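PDB 1TV4: monomethylamine methyltransferase mtmB1 from Methanosarcina barkeri, which catalyses the transfer of the methyl group of monomethylamine to the corrinoid cofactor of its partner protein MtmC, a step in methanogenesis from methylamine. Local coordinates for residues A[113-118]-A[360-365]; A[125-130]-A[153-158]; A[253-258]-A[290-295]; A[332-337]-A[350-355]. All blocks are in the same frame, centred on the assembly; numbering follows the deposited sequence. Where two conformers were deposited one is given.

All four contacts belong to one TIM barrel and all four touch the bound sulfo-pyrrolidine group BG3. Their strands share one curled parallel sheet. Strand 363-366 of contact 1 lies between strand 125-128 of contact 2 and strand 330-333 of contact 4. Strand 330-333 also borders strand 293-300 of contact 3. Along the chain, contact 1 spans the longest interval, and contacts 2, 3 and 4 follow one another inside it. Contacts 3 and 4 have centres about 21 Å apart, yet L295 packs against N332. Contacts 2 and 4 do not touch; their nearest atoms are about 7 Å apart. The strands thus close round a single pocket, with helix 343-358 outside them.

Contact 1. Residues A[113-118]-A[360-365]; sequences VRKRSV and GREILS. With BG3 (3-methyl-5-sulfo-pyrrolidine-2-carboxylic acid), chain L.
E362 joins the segment 113-118, which runs from the end of strand 111-113 into a loop, to the start of strand 363-366 through a nearly straight hydrogen bond. R116 N donates to E362 OE2 at 2.8 Å, using the anti lone pair of that oxygen. The E362 chain bends at chi2 (67°), and its CG rests against R114 O at 3.3 Å. S330 N holds the other oxygen, OE1, so both carboxylate oxygens are engaged. A second bond runs from R116 NH1 to R361 O at 2.9 Å, slightly tilted from the guanidinium plane. The same guanidinium is also fixed by A122 O and T357 O. One water donates to both R114 O and E362 O, bridging the backbones. Apolar contact is slight: V113 CG1 meets I363 CD1 at 4.1 Å, the two side chains crossing at about a right angle. G360 ends helix 343-358 in a Schellman motif, its positive phi (101°) suiting a residue without a side chain. Beyond it, strand 363-366 enters the barrel between strands 125-128 and 330-333, while R361 packs on helix 309-325.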
loop_
_atom_site.group_PDB
_atom_site.type_symbol
_atom_site.label_atom_id
_atom_site.label_comp_id
_atom_site.label_asym_id
_atom_site.label_seq_id
_atom_site.Cartn_x
_atom_site.Cartn_y
_atom_site.Cartn_z
ATOM N N VAL A 113 22.719 -4.737 5.580
ATOM C CA VAL A 113 23.809 -4.286 6.430
ATOM C C VAL A 113 24.031 -5.380 7.462
ATOM O O VAL A 113 23.145 -5.668 8.268
ATOM C CB VAL A 113 23.463 -2.971 7.151
ATOM C CG1 VAL A 113 24.652 -2.513 8.001
ATOM C CG2 VAL A 113 23.108 -1.903 6.131
ATOM N N ARG A 114 25.205 -6.001 7.413
ATOM C CA ARG A 114 25.543 -7.075 8.342
ATOM C C ARG A 114 26.883 -6.766 8.991
ATOM O O ARG A 114 27.685 -6.017 8.443
ATOM C CB ARG A 114 25.616 -8.416 7.604
ATOM C CG ARG A 114 24.311 -8.811 6.908
ATOM C CD ARG A 114 24.354 -10.254 6.405
ATOM N NE ARG A 114 23.097 -10.653 5.768
ATOM C CZ ARG A 114 22.853 -10.573 4.462
ATOM N NH1 ARG A 114 23.780 -10.109 3.635
ATOM N NH2 ARG A 114 21.677 -10.957 3.983
ATOM N N LYS A 115 27.129 -7.355 10.154
ATOM C CA LYS A 115 28.379 -7.101 10.866
ATOM C C LYS A 115 29.634 -7.519 10.110
ATOM O O LYS A 115 29.659 -8.556 9.447
ATOM C CB LYS A 115 28.371 -7.802 12.228
ATOM C CG LYS A 115 29.669 -7.592 13.011
ATOM C CD LYS A 115 29.650 -8.284 14.364
ATOM C CE LYS A 115 30.966 -8.060 15.103
ATOM N NZ LYS A 115 31.023 -8.796 16.395
ATOM N N ARG A 116 30.672 -6.691 10.218
ATOM C CA ARG A 116 31.974 -6.957 9.605
ATOM C C ARG A 116 32.961 -7.057 10.760
ATOM O O ARG A 116 32.831 -6.339 11.741
ATOM C CB ARG A 116 32.415 -5.804 8.694
ATOM C CG ARG A 116 31.683 -5.718 7.369
ATOM C CD ARG A 116 32.273 -4.633 6.462
ATOM N NE ARG A 116 33.633 -4.948 6.021
ATOM C CZ ARG A 116 34.741 -4.424 6.539
ATOM N NH1 ARG A 116 34.670 -3.542 7.533
ATOM N NH2 ARG A 116 35.927 -4.785 6.061
ATOM N N SER A 117 33.941 -7.944 10.659
ATOM C CA SER A 117 34.924 -8.064 11.731
ATOM C C SER A 117 36.182 -7.309 11.335
ATOM O O SER A 117 36.291 -6.814 10.215
ATOM C CB SER A 117 35.265 -9.533 11.981
ATOM O OG SER A 117 35.806 -10.127 10.811
ATOM N N VAL A 118 37.132 -7.208 12.255
ATOM C CA VAL A 118 38.379 -6.530 11.948
ATOM C C VAL A 118 39.045 -7.303 10.812
ATOM O O VAL A 118 39.097 -8.535 10.847
ATOM C CB VAL A 118 39.312 -6.502 13.177
ATOM C CG1 VAL A 118 40.692 -6.010 12.777
ATOM C CG2 VAL A 118 38.721 -5.587 14.245
ATOM N N GLY A 360 36.826 -2.704 10.981
ATOM C CA GLY A 360 35.526 -3.345 11.105
ATOM C C GLY A 360 34.235 -2.549 10.983
ATOM O O GLY A 360 33.197 -3.042 11.397
ATOM N N ARG A 361 34.255 -1.345 10.424
ATOM C CA ARG A 361 33.006 -0.583 10.297
ATOM C C ARG A 361 32.054 -1.256 9.307
ATOM O O ARG A 361 32.493 -1.893 8.352
ATOM C CB ARG A 361 33.286 0.842 9.812
ATOM C CG ARG A 361 34.086 1.703 10.773
ATOM C CD ARG A 361 33.288 2.083 12.015
ATOM N NE ARG A 361 34.106 2.881 12.927
ATOM C CZ ARG A 361 33.732 3.259 14.144
ATOM N NH1 ARG A 361 32.539 2.918 14.617
ATOM N NH2 ARG A 361 34.561 3.969 14.897
ATOM N N GLU A 362 30.752 -1.110 9.531
ATOM C CA GLU A 362 29.762 -1.698 8.628
ATOM C C GLU A 362 29.374 -0.705 7.540
ATOM O O GLU A 362 29.010 -1.098 6.429
ATOM C CB GLU A 362 28.490 -2.092 9.385
ATOM C CG GLU A 362 28.565 -3.389 10.183
ATOM C CD GLU A 362 29.520 -3.313 11.353
ATOM O OE1 GLU A 362 29.510 -2.293 12.079
ATOM O OE2 GLU A 362 30.272 -4.289 11.556
ATOM N N ILE A 363 29.455 0.582 7.869
ATOM C CA ILE A 363 29.071 1.643 6.946
ATOM C C ILE A 363 30.055 2.809 6.940
ATOM O O ILE A 363 30.536 3.227 7.992
ATOM C CB ILE A 363 27.682 2.209 7.332
ATOM C CG1 ILE A 363 26.628 1.098 7.286
ATOM C CG2 ILE A 363 27.308 3.356 6.407
ATOM C CD1 ILE A 363 25.300 1.497 7.903
ATOM N N LEU A 364 30.353 3.320 5.749
ATOM C CA LEU A 364 31.237 4.472 5.594
ATOM C C LEU A 364 30.330 5.609 5.124
ATOM O O LEU A 364 29.708 5.505 4.070
ATOM C CB LEU A 364 32.305 4.192 4.534
ATOM C CG LEU A 364 33.104 2.901 4.711
ATOM C CD1 LEU A 364 34.218 2.852 3.672
ATOM C CD2 LEU A 364 33.679 2.839 6.117
ATOM N N SER A 365 30.246 6.687 5.898
ATOM C CA SER A 365 29.380 7.812 5.541
ATOM C C SER A 365 30.195 9.064 5.211
ATOM O O SER A 365 30.694 9.745 6.111
ATOM C CB SER A 365 28.414 8.101 6.697
ATOM O OG SER A 365 27.338 8.930 6.293
HETATM C C1 BG3 L . 25.997 11.647 8.794
HETATM C C2 BG3 L . 26.191 13.109 9.320
HETATM C C3 BG3 L . 25.166 14.141 8.954
HETATM C C4 BG3 L . 25.737 15.322 9.685
HETATM C C5 BG3 L . 25.936 14.557 11.033
HETATM C C6 BG3 L . 25.135 14.444 7.506
HETATM O O1 BG3 L . 26.839 11.073 8.101
HETATM N N1 BG3 L . 26.263 13.094 10.788
HETATM S S1 BG3 L . 27.221 15.333 12.018
HETATM O O2 BG3 L . 26.845 16.744 12.228
HETATM O O3 BG3 L . 27.353 14.582 13.276
HETATM O O4 BG3 L . 28.478 15.295 11.250
HETATM O O HOH W 1 28.427 -4.055 6.436
#

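Contact 2. Residues A[125-130]-A[153-158]; sequences IVQGGP and VDTIVN. With BG3 (3-methyl-5-sulfo-pyrrolidine-2-carboxylic acid), chain L.
Q127 and T155 face each other from paired strands, with Q127 NE2 donating to T155 OG1 at 3.0 Å. The hydroxyl lies in the amide plane. The Q127 chain is extended, CG anti to the backbone N (chi1 -178°), and this carries the amide past T155. Q127 CG also meets V157 CB at 3.8 Å, and OE1 is bonded to S365 OG. A leucine in place of Q127 would probably leave both hydroxyls without this amide partner. D154 turns its carboxylate back to the other strand, where OD2 accepts from V126 N at 2.9 Å in an almost straight bond. V126 O in turn takes both D154 N and T155 N. These are neighbouring parallel strands of the TIM barrel, 125-128 and 155-161, crossing at -41° in these segments. V157 is turned so that CG1 sits between its backbone N and carbonyl carbon (chi1 50°). CG1 presses tightly on G129 CA at 3.5 Å, while CG2 reaches the ligand, 3.5 Å from BG3 O1. I156, on the other face of the sheet, packs against helices 140-148 and 174-193.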
loop_
_atom_site.group_PDB
_atom_site.type_symbol
_atom_site.label_atom_id
_atom_site.label_comp_id
_atom_site.label_asym_id
_atom_site.label_seq_id
_atom_site.Cartn_x
_atom_site.Cartn_y
_atom_site.Cartn_z
ATOM N N ILE A 125 29.380 -1.077 3.641
ATOM C CA ILE A 125 28.370 -0.372 2.867
ATOM C C ILE A 125 28.883 1.047 2.662
ATOM O O ILE A 125 29.368 1.679 3.604
ATOM C CB ILE A 125 27.021 -0.323 3.626
ATOM C CG1 ILE A 125 26.444 -1.734 3.761
ATOM C CG2 ILE A 125 26.043 0.595 2.907
ATOM C CD1 ILE A 125 26.156 -2.418 2.433
ATOM N N VAL A 126 28.782 1.538 1.432
ATOM C CA VAL A 126 29.237 2.882 1.095
ATOM C C VAL A 126 28.061 3.853 1.074
ATOM O O VAL A 126 27.201 3.792 0.189
ATOM C CB VAL A 126 29.929 2.905 -0.291
ATOM C CG1 VAL A 126 30.364 4.325 -0.640
ATOM C CG2 VAL A 126 31.128 1.966 -0.287
ATOM N N GLN A 127 28.018 4.736 2.066
ATOM C CA GLN A 127 26.961 5.735 2.168
ATOM C C GLN A 127 27.564 7.054 1.705
ATOM O O GLN A 127 28.250 7.735 2.466
ATOM C CB GLN A 127 26.476 5.838 3.617
ATOM C CG GLN A 127 25.340 6.826 3.839
ATOM C CD GLN A 127 24.596 6.557 5.132
ATOM O OE1 GLN A 127 24.934 7.094 6.194
ATOM N NE2 GLN A 127 23.588 5.704 5.055
ATOM N N GLY A 128 27.312 7.403 0.448
ATOM C CA GLY A 128 27.873 8.622 -0.100
ATOM C C GLY A 128 26.900 9.767 -0.247
ATOM O O GLY A 128 25.721 9.574 -0.540
ATOM N N GLY A 129 27.406 10.976 -0.038
ATOM C CA GLY A 129 26.571 12.152 -0.162
ATOM C C GLY A 129 27.296 13.379 0.350
ATOM O O GLY A 129 28.441 13.276 0.792
ATOM N N PRO A 130 26.657 14.558 0.287
ATOM C CA PRO A 130 27.244 15.820 0.752
ATOM C C PRO A 130 27.565 15.751 2.239
ATOM O O PRO A 130 28.250 16.618 2.783
ATOM C CB PRO A 130 26.158 16.843 0.432
ATOM C CG PRO A 130 25.530 16.266 -0.814
ATOM C CD PRO A 130 25.395 14.805 -0.433
ATOM N N VAL A 153 28.603 3.698 -4.622
ATOM C CA VAL A 153 27.694 4.141 -3.567
ATOM C C VAL A 153 26.466 3.247 -3.413
ATOM O O VAL A 153 25.809 2.915 -4.397
ATOM C CB VAL A 153 27.248 5.598 -3.826
ATOM C CG1 VAL A 153 26.306 6.070 -2.726
ATOM C CG2 VAL A 153 28.477 6.508 -3.891
ATOM N N ASP A 154 26.172 2.874 -2.164
ATOM C CA ASP A 154 25.043 2.003 -1.817
ATOM C C ASP A 154 23.823 2.765 -1.300
ATOM O O ASP A 154 22.682 2.445 -1.650
ATOM C CB ASP A 154 25.468 0.991 -0.748
ATOM C CG ASP A 154 26.515 0.017 -1.245
ATOM O OD1 ASP A 154 26.271 -0.641 -2.279
ATOM O OD2 ASP A 154 27.577 -0.103 -0.597
ATOM N N THR A 155 24.069 3.753 -0.444
ATOM C CA THR A 155 23.008 4.575 0.124
ATOM C C THR A 155 23.473 6.021 0.066
ATOM O O THR A 155 24.644 6.286 -0.207
ATOM C CB THR A 155 22.726 4.219 1.593
ATOM O OG1 THR A 155 23.904 4.455 2.375
ATOM C CG2 THR A 155 22.314 2.753 1.720
ATOM N N ILE A 156 22.562 6.948 0.337
ATOM C CA ILE A 156 22.885 8.370 0.291
ATOM C C ILE A 156 22.843 9.023 1.669
ATOM O O ILE A 156 21.955 8.733 2.463
ATOM C CB ILE A 156 21.868 9.142 -0.597
ATOM C CG1 ILE A 156 21.838 8.565 -2.018
ATOM C CG2 ILE A 156 22.210 10.631 -0.609
ATOM C CD1 ILE A 156 23.133 8.735 -2.800
ATOM N N VAL A 157 23.820 9.879 1.965
ATOM C CA VAL A 157 23.791 10.632 3.216
ATOM C C VAL A 157 23.472 12.053 2.748
ATOM O O VAL A 157 24.231 12.667 1.991
ATOM C CB VAL A 157 25.133 10.584 4.001
ATOM C CG1 VAL A 157 26.308 10.920 3.101
ATOM C CG2 VAL A 157 25.060 11.556 5.173
ATOM N N ASN A 158 22.322 12.557 3.189
ATOM C CA ASN A 158 21.820 13.863 2.780
ATOM C C ASN A 158 22.664 15.104 3.040
ATOM O O ASN A 158 23.337 15.224 4.065
ATOM C CB ASN A 158 20.444 14.111 3.408
ATOM C CG ASN A 158 19.441 13.020 3.081
ATOM O OD1 ASN A 158 19.756 12.059 2.374
ATOM N ND2 ASN A 158 18.226 13.163 3.598
HETATM C C1 BG3 L . 25.997 11.647 8.794
HETATM C C2 BG3 L . 26.191 13.109 9.320
HETATM C C3 BG3 L . 25.166 14.141 8.954
HETATM C C4 BG3 L . 25.737 15.322 9.685
HETATM C C5 BG3 L . 25.936 14.557 11.033
HETATM C C6 BG3 L . 25.135 14.444 7.506
HETATM O O1 BG3 L . 26.839 11.073 8.101
HETATM N N1 BG3 L . 26.263 13.094 10.788
HETATM S S1 BG3 L . 27.221 15.333 12.018
HETATM O O2 BG3 L . 26.845 16.744 12.228
HETATM O O3 BG3 L . 27.353 14.582 13.276
HETATM O O4 BG3 L . 28.478 15.295 11.250
#

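Contact 3. Residues A[253-258]-A[290-295]; sequences SDIIMD and SASWHL. With BG3 (3-methyl-5-sulfo-pyrrolidine-2-carboxylic acid), chain L.
M257 lies across the indole of W293, and its side chain can be followed atom by atom. CB lies over the pyrrole part of the ring, 3.7 Å from W293 NE1. CG comes next and sits over the six-membered ring, 3.4 Å from its centroid, as a CH-pi contact. SD stays over the same face, 3.7 Å from that centroid, and makes a Met-aromatic contact. The chain then bends at chi3 (82°), taking CE off to L295 CD2 at 3.6 Å. W293 NE1 is held by S227 OG. The two strands are parallel neighbours in the TIM barrel, 255-259 and 293-300, crossing at -34° in these segments. I256 O receives both S292 N and W293 N where they meet. On the sheet face away from W293, H294 ND1 donates to D258 OD2 at 2.7 Å. The carboxylate and imidazole are nearly coplanar, and the bond uses the anti lone pair. OD2 also accepts from Q232 NE2, while OD1 is bonded to S289 OG. S292 OG accepts from I256 N and is bonded to Q99 OE1. L295 CD2 lines the ligand pocket, 3.4 Å from BG3 C1.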
loop_
_atom_site.group_PDB
_atom_site.type_symbol
_atom_site.label_atom_id
_atom_site.label_comp_id
_atom_site.label_asym_id
_atom_site.label_seq_id
_atom_site.Cartn_x
_atom_site.Cartn_y
_atom_site.Cartn_z
ATOM N N SER A 253 8.701 2.838 13.920
ATOM C CA SER A 253 9.435 1.634 13.529
ATOM C C SER A 253 10.544 1.980 12.530
ATOM O O SER A 253 10.823 1.217 11.606
ATOM C CB SER A 253 8.472 0.601 12.916
ATOM O OG SER A 253 9.075 -0.681 12.839
ATOM N N ASP A 254 11.174 3.138 12.728
ATOM C CA ASP A 254 12.260 3.607 11.862
ATOM C C ASP A 254 13.616 3.026 12.262
ATOM O O ASP A 254 13.875 2.800 13.448
ATOM C CB ASP A 254 12.414 5.137 11.939
ATOM C CG ASP A 254 11.274 5.894 11.301
ATOM O OD1 ASP A 254 10.710 5.405 10.300
ATOM O OD2 ASP A 254 10.961 7.005 11.791
ATOM N N ILE A 255 14.484 2.795 11.276
ATOM C CA ILE A 255 15.842 2.327 11.556
ATOM C C ILE A 255 16.491 3.558 12.194
ATOM O O ILE A 255 16.429 4.656 11.630
ATOM C CB ILE A 255 16.585 1.949 10.249
ATOM C CG1 ILE A 255 16.000 0.645 9.694
ATOM C CG2 ILE A 255 18.090 1.826 10.500
ATOM C CD1 ILE A 255 16.589 0.210 8.366
ATOM N N ILE A 256 17.085 3.381 13.373
ATOM C CA ILE A 256 17.693 4.491 14.104
ATOM C C ILE A 256 19.215 4.510 14.074
ATOM O O ILE A 256 19.869 3.525 14.410
ATOM C CB ILE A 256 17.240 4.482 15.594
ATOM C CG1 ILE A 256 15.729 4.709 15.677
ATOM C CG2 ILE A 256 17.990 5.565 16.389
ATOM C CD1 ILE A 256 15.176 4.639 17.096
ATOM N N MET A 257 19.769 5.646 13.661
ATOM C CA MET A 257 21.214 5.809 13.628
ATOM C C MET A 257 21.607 6.868 14.656
ATOM O O MET A 257 21.397 8.061 14.438
ATOM C CB MET A 257 21.703 6.263 12.252
ATOM C CG MET A 257 23.225 6.432 12.195
ATOM S SD MET A 257 23.787 7.525 10.876
ATOM C CE MET A 257 23.535 9.121 11.664
ATOM N N ASP A 258 22.155 6.416 15.778
ATOM C CA ASP A 258 22.611 7.310 16.841
ATOM C C ASP A 258 24.022 7.734 16.448
ATOM O O ASP A 258 24.823 6.910 16.022
ATOM C CB ASP A 258 22.637 6.557 18.172
ATOM C CG ASP A 258 23.387 7.310 19.260
ATOM O OD1 ASP A 258 22.730 7.936 20.118
ATOM O OD2 ASP A 258 24.634 7.278 19.249
ATOM N N SER A 290 18.204 3.423 21.649
ATOM C CA SER A 290 17.637 2.219 21.022
ATOM C C SER A 290 18.112 2.141 19.567
ATOM O O SER A 290 17.371 1.720 18.675
ATOM C CB SER A 290 16.104 2.268 21.039
ATOM O OG SER A 290 15.581 2.294 22.357
ATOM N N ALA A 291 19.357 2.540 19.337
ATOM C CA ALA A 291 19.921 2.561 17.992
ATOM C C ALA A 291 19.984 1.225 17.266
ATOM O O ALA A 291 20.167 0.178 17.886
ATOM C CB ALA A 291 21.317 3.162 18.035
ATOM N N SER A 292 19.826 1.287 15.942
ATOM C CA SER A 292 19.946 0.114 15.077
ATOM C C SER A 292 21.447 0.056 14.792
ATOM O O SER A 292 22.045 -1.017 14.721
ATOM C CB SER A 292 19.176 0.318 13.771
ATOM O OG SER A 292 17.784 0.417 14.016
ATOM N N TRP A 293 22.047 1.233 14.623
ATOM C CA TRP A 293 23.488 1.338 14.415
ATOM C C TRP A 293 23.998 2.689 14.911
ATOM O O TRP A 293 23.223 3.630 15.075
ATOM C CB TRP A 293 23.887 1.103 12.945
ATOM C CG TRP A 293 23.407 2.095 11.919
ATOM C CD1 TRP A 293 22.149 2.195 11.396
ATOM C CD2 TRP A 293 24.220 3.028 11.190
ATOM N NE1 TRP A 293 22.132 3.120 10.375
ATOM C CE2 TRP A 293 23.389 3.646 10.230
ATOM C CE3 TRP A 293 25.572 3.398 11.254
ATOM C CZ2 TRP A 293 23.867 4.612 9.335
ATOM C CZ3 TRP A 293 26.050 4.360 10.364
ATOM C CH2 TRP A 293 25.197 4.956 9.416
ATOM N N HIS A 294 25.300 2.769 15.175
ATOM C CA HIS A 294 25.900 3.998 15.695
ATOM C C HIS A 294 26.924 4.588 14.741
ATOM O O HIS A 294 27.774 3.871 14.217
ATOM C CB HIS A 294 26.576 3.714 17.042
ATOM C CG HIS A 294 27.345 4.876 17.595
ATOM N ND1 HIS A 294 26.734 5.984 18.143
ATOM C CD2 HIS A 294 28.678 5.108 17.670
ATOM C CE1 HIS A 294 27.655 6.849 18.530
ATOM N NE2 HIS A 294 28.844 6.342 18.254
ATOM N N LEU A 295 26.844 5.900 14.536
ATOM C CA LEU A 295 27.768 6.602 13.657
ATOM C C LEU A 295 28.798 7.360 14.493
ATOM O O LEU A 295 28.445 8.246 15.276
ATOM C CB LEU A 295 27.010 7.590 12.769
ATOM C CG LEU A 295 27.890 8.373 11.786
ATOM C CD1 LEU A 295 28.471 7.427 10.735
ATOM C CD2 LEU A 295 27.060 9.449 11.130
HETATM C C1 BG3 L . 25.997 11.647 8.794
HETATM C C2 BG3 L . 26.191 13.109 9.320
HETATM C C3 BG3 L . 25.166 14.141 8.954
HETATM C C4 BG3 L . 25.737 15.322 9.685
HETATM C C5 BG3 L . 25.936 14.557 11.033
HETATM C C6 BG3 L . 25.135 14.444 7.506
HETATM O O1 BG3 L . 26.839 11.073 8.101
HETATM N N1 BG3 L . 26.263 13.094 10.788
HETATM S S1 BG3 L . 27.221 15.333 12.018
HETATM O O2 BG3 L . 26.845 16.744 12.228
HETATM O O3 BG3 L . 27.353 14.582 13.276
HETATM O O4 BG3 L . 28.478 15.295 11.250
#

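Contact 4. Residues A[332-337]-A[350-355]; sequences NQYYPC and SAQSIT. With BG3 (3-methyl-5-sulfo-pyrrolidine-2-carboxylic acid), chain L.
Y334 and Q352 are the nearest residues of the two backbones, their CA atoms 7.4 Å apart, so side chains bridge the gap between the end of strand 330-333 and helix 343-358. Q352 reaches over from the helix; with chi1 at -165° its chain leaves the helix extended. Its amide lies flat on one face of the Y334 ring, the planes 9° apart, with NE2 3.4 Å above the ring plane and displaced toward the rim. Q352 CG lies over the same ring, 4.0 Å from its centroid, as a CH-pi contact. NE2 also donates to Q333 O at 2.8 Å in a nearly straight bond, which approaches from above the carbonyl plane. D356 accepts from NE2 as well, and T306 OG1 is bonded to OE1, so three hydrogen bonds hold the amide. At the far end of the ring, Y334 OH packs against S353 CA at 3.2 Å. Without the Y334 ring, as with an alanine here, a gap is likely to open between strand and helix, and the Q352 amide would probably lose the face it lies on. The next residue turns the other way: Y335 OH donates to BG3 O4 at 2.6 Å. The contact lies within the beta-alpha-beta unit of strand 330-333, helix 343-358 and strand 363-366, with helices 309-325, 380-393 and 398-410 packed around the helix.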
loop_
_atom_site.group_PDB
_atom_site.type_symbol
_atom_site.label_atom_id
_atom_site.label_comp_id
_atom_site.label_asym_id
_atom_site.label_seq_id
_atom_site.Cartn_x
_atom_site.Cartn_y
_atom_site.Cartn_z
ATOM N N ASN A 332 31.362 5.332 10.343
ATOM C CA ASN A 332 32.167 6.493 10.700
ATOM C C ASN A 332 31.904 7.546 9.624
ATOM O O ASN A 332 31.676 7.205 8.460
ATOM C CB ASN A 332 33.654 6.116 10.754
ATOM C CG ASN A 332 34.487 7.130 11.526
ATOM O OD1 ASN A 332 33.952 8.071 12.114
ATOM N ND2 ASN A 332 35.803 6.934 11.533
ATOM N N GLN A 333 31.923 8.819 10.017
ATOM C CA GLN A 333 31.669 9.917 9.087
ATOM C C GLN A 333 32.965 10.611 8.675
ATOM O O GLN A 333 33.897 10.728 9.469
ATOM C CB GLN A 333 30.682 10.914 9.705
ATOM C CG GLN A 333 31.172 11.627 10.950
ATOM C CD GLN A 333 30.059 12.379 11.658
ATOM O OE1 GLN A 333 30.306 13.163 12.575
ATOM N NE2 GLN A 333 28.823 12.137 11.242
ATOM N N TYR A 334 33.003 11.082 7.432
ATOM C CA TYR A 334 34.193 11.713 6.854
ATOM C C TYR A 334 34.257 13.235 6.744
ATOM O O TYR A 334 33.444 13.852 6.055
ATOM C CB TYR A 334 34.428 11.113 5.459
ATOM C CG TYR A 334 34.729 9.632 5.474
ATOM C CD1 TYR A 334 33.877 8.727 6.112
ATOM C CD2 TYR A 334 35.901 9.139 4.896
ATOM C CE1 TYR A 334 34.195 7.368 6.186
ATOM C CE2 TYR A 334 36.225 7.787 4.963
ATOM C CZ TYR A 334 35.374 6.907 5.611
ATOM O OH TYR A 334 35.729 5.581 5.722
ATOM N N TYR A 335 35.259 13.822 7.400
ATOM C CA TYR A 335 35.471 15.265 7.372
ATOM C C TYR A 335 36.913 15.642 7.034
ATOM O O TYR A 335 37.721 15.891 7.928
ATOM C CB TYR A 335 35.122 15.898 8.717
ATOM C CG TYR A 335 33.655 16.163 8.931
ATOM C CD1 TYR A 335 32.798 15.157 9.378
ATOM C CD2 TYR A 335 33.128 17.435 8.716
ATOM C CE1 TYR A 335 31.453 15.419 9.615
ATOM C CE2 TYR A 335 31.790 17.706 8.948
ATOM C CZ TYR A 335 30.958 16.696 9.401
ATOM O OH TYR A 335 29.641 16.984 9.667
ATOM N N PRO A 336 37.257 15.674 5.740
ATOM C CA PRO A 336 38.620 16.036 5.333
ATOM C C PRO A 336 38.799 17.551 5.436
ATOM O O PRO A 336 37.818 18.297 5.409
ATOM C CB PRO A 336 38.689 15.579 3.874
ATOM C CG PRO A 336 37.598 14.544 3.762
ATOM C CD PRO A 336 36.500 15.137 4.598
ATOM N N CYS A 337 40.045 18.004 5.548
ATOM C CA CYS A 337 40.323 19.438 5.613
ATOM C C CYS A 337 40.232 20.041 4.220
ATOM O O CYS A 337 39.639 21.104 4.028
ATOM C CB CYS A 337 41.730 19.697 6.155
ATOM S SG CYS A 337 41.970 19.271 7.876
ATOM N N SER A 350 40.805 8.697 1.858
ATOM C CA SER A 350 41.355 7.364 1.638
ATOM C C SER A 350 41.933 6.796 2.929
ATOM O O SER A 350 41.742 5.621 3.242
ATOM C CB SER A 350 42.443 7.409 0.561
ATOM O OG SER A 350 41.882 7.672 -0.715
ATOM N N ALA A 351 42.642 7.635 3.678
ATOM C CA ALA A 351 43.236 7.200 4.937
ATOM C C ALA A 351 42.145 6.725 5.892
ATOM O O ALA A 351 42.303 5.712 6.571
ATOM C CB ALA A 351 44.028 8.344 5.572
ATOM N N GLN A 352 41.033 7.452 5.943
ATOM C CA GLN A 352 39.947 7.060 6.834
ATOM C C GLN A 352 39.237 5.805 6.329
ATOM O O GLN A 352 38.820 4.964 7.123
ATOM C CB GLN A 352 38.931 8.191 6.999
ATOM C CG GLN A 352 37.998 7.950 8.179
ATOM C CD GLN A 352 37.035 9.090 8.430
ATOM O OE1 GLN A 352 37.357 10.259 8.199
ATOM N NE2 GLN A 352 35.850 8.759 8.928
ATOM N N SER A 353 39.090 5.682 5.013
ATOM C CA SER A 353 38.437 4.504 4.449
ATOM C C SER A 353 39.246 3.256 4.799
ATOM O O SER A 353 38.684 2.212 5.141
ATOM C CB SER A 353 38.310 4.639 2.929
ATOM O OG SER A 353 37.741 3.466 2.367
ATOM N N ILE A 354 40.570 3.363 4.718
ATOM C CA ILE A 354 41.431 2.237 5.053
ATOM C C ILE A 354 41.222 1.885 6.523
ATOM O O ILE A 354 41.004 0.725 6.873
ATOM C CB ILE A 354 42.927 2.584 4.822
ATOM C CG1 ILE A 354 43.183 2.817 3.333
ATOM C CG2 ILE A 354 43.813 1.460 5.350
ATOM C CD1 ILE A 354 44.581 3.357 3.022
ATOM N N THR A 355 41.273 2.902 7.377
ATOM C CA THR A 355 41.102 2.719 8.814
ATOM C C THR A 355 39.748 2.102 9.157
ATOM O O THR A 355 39.673 1.109 9.884
ATOM C CB THR A 355 41.229 4.068 9.549
ATOM O OG1 THR A 355 42.511 4.644 9.267
ATOM C CG2 THR A 355 41.084 3.878 11.056
HETATM C C1 BG3 L . 25.997 11.647 8.794
HETATM C C2 BG3 L . 26.191 13.109 9.320
HETATM C C3 BG3 L . 25.166 14.141 8.954
HETATM C C4 BG3 L . 25.737 15.322 9.685
HETATM C C5 BG3 L . 25.936 14.557 11.033
HETATM C C6 BG3 L . 25.135 14.444 7.506
HETATM O O1 BG3 L . 26.839 11.073 8.101
HETATM N N1 BG3 L . 26.263 13.094 10.788
HETATM S S1 BG3 L . 27.221 15.333 12.018
HETATM O O2 BG3 L . 26.845 16.744 12.228
HETATM O O3 BG3 L . 27.353 14.582 13.276
HETATM O O4 BG3 L . 28.478 15.295 11.250
#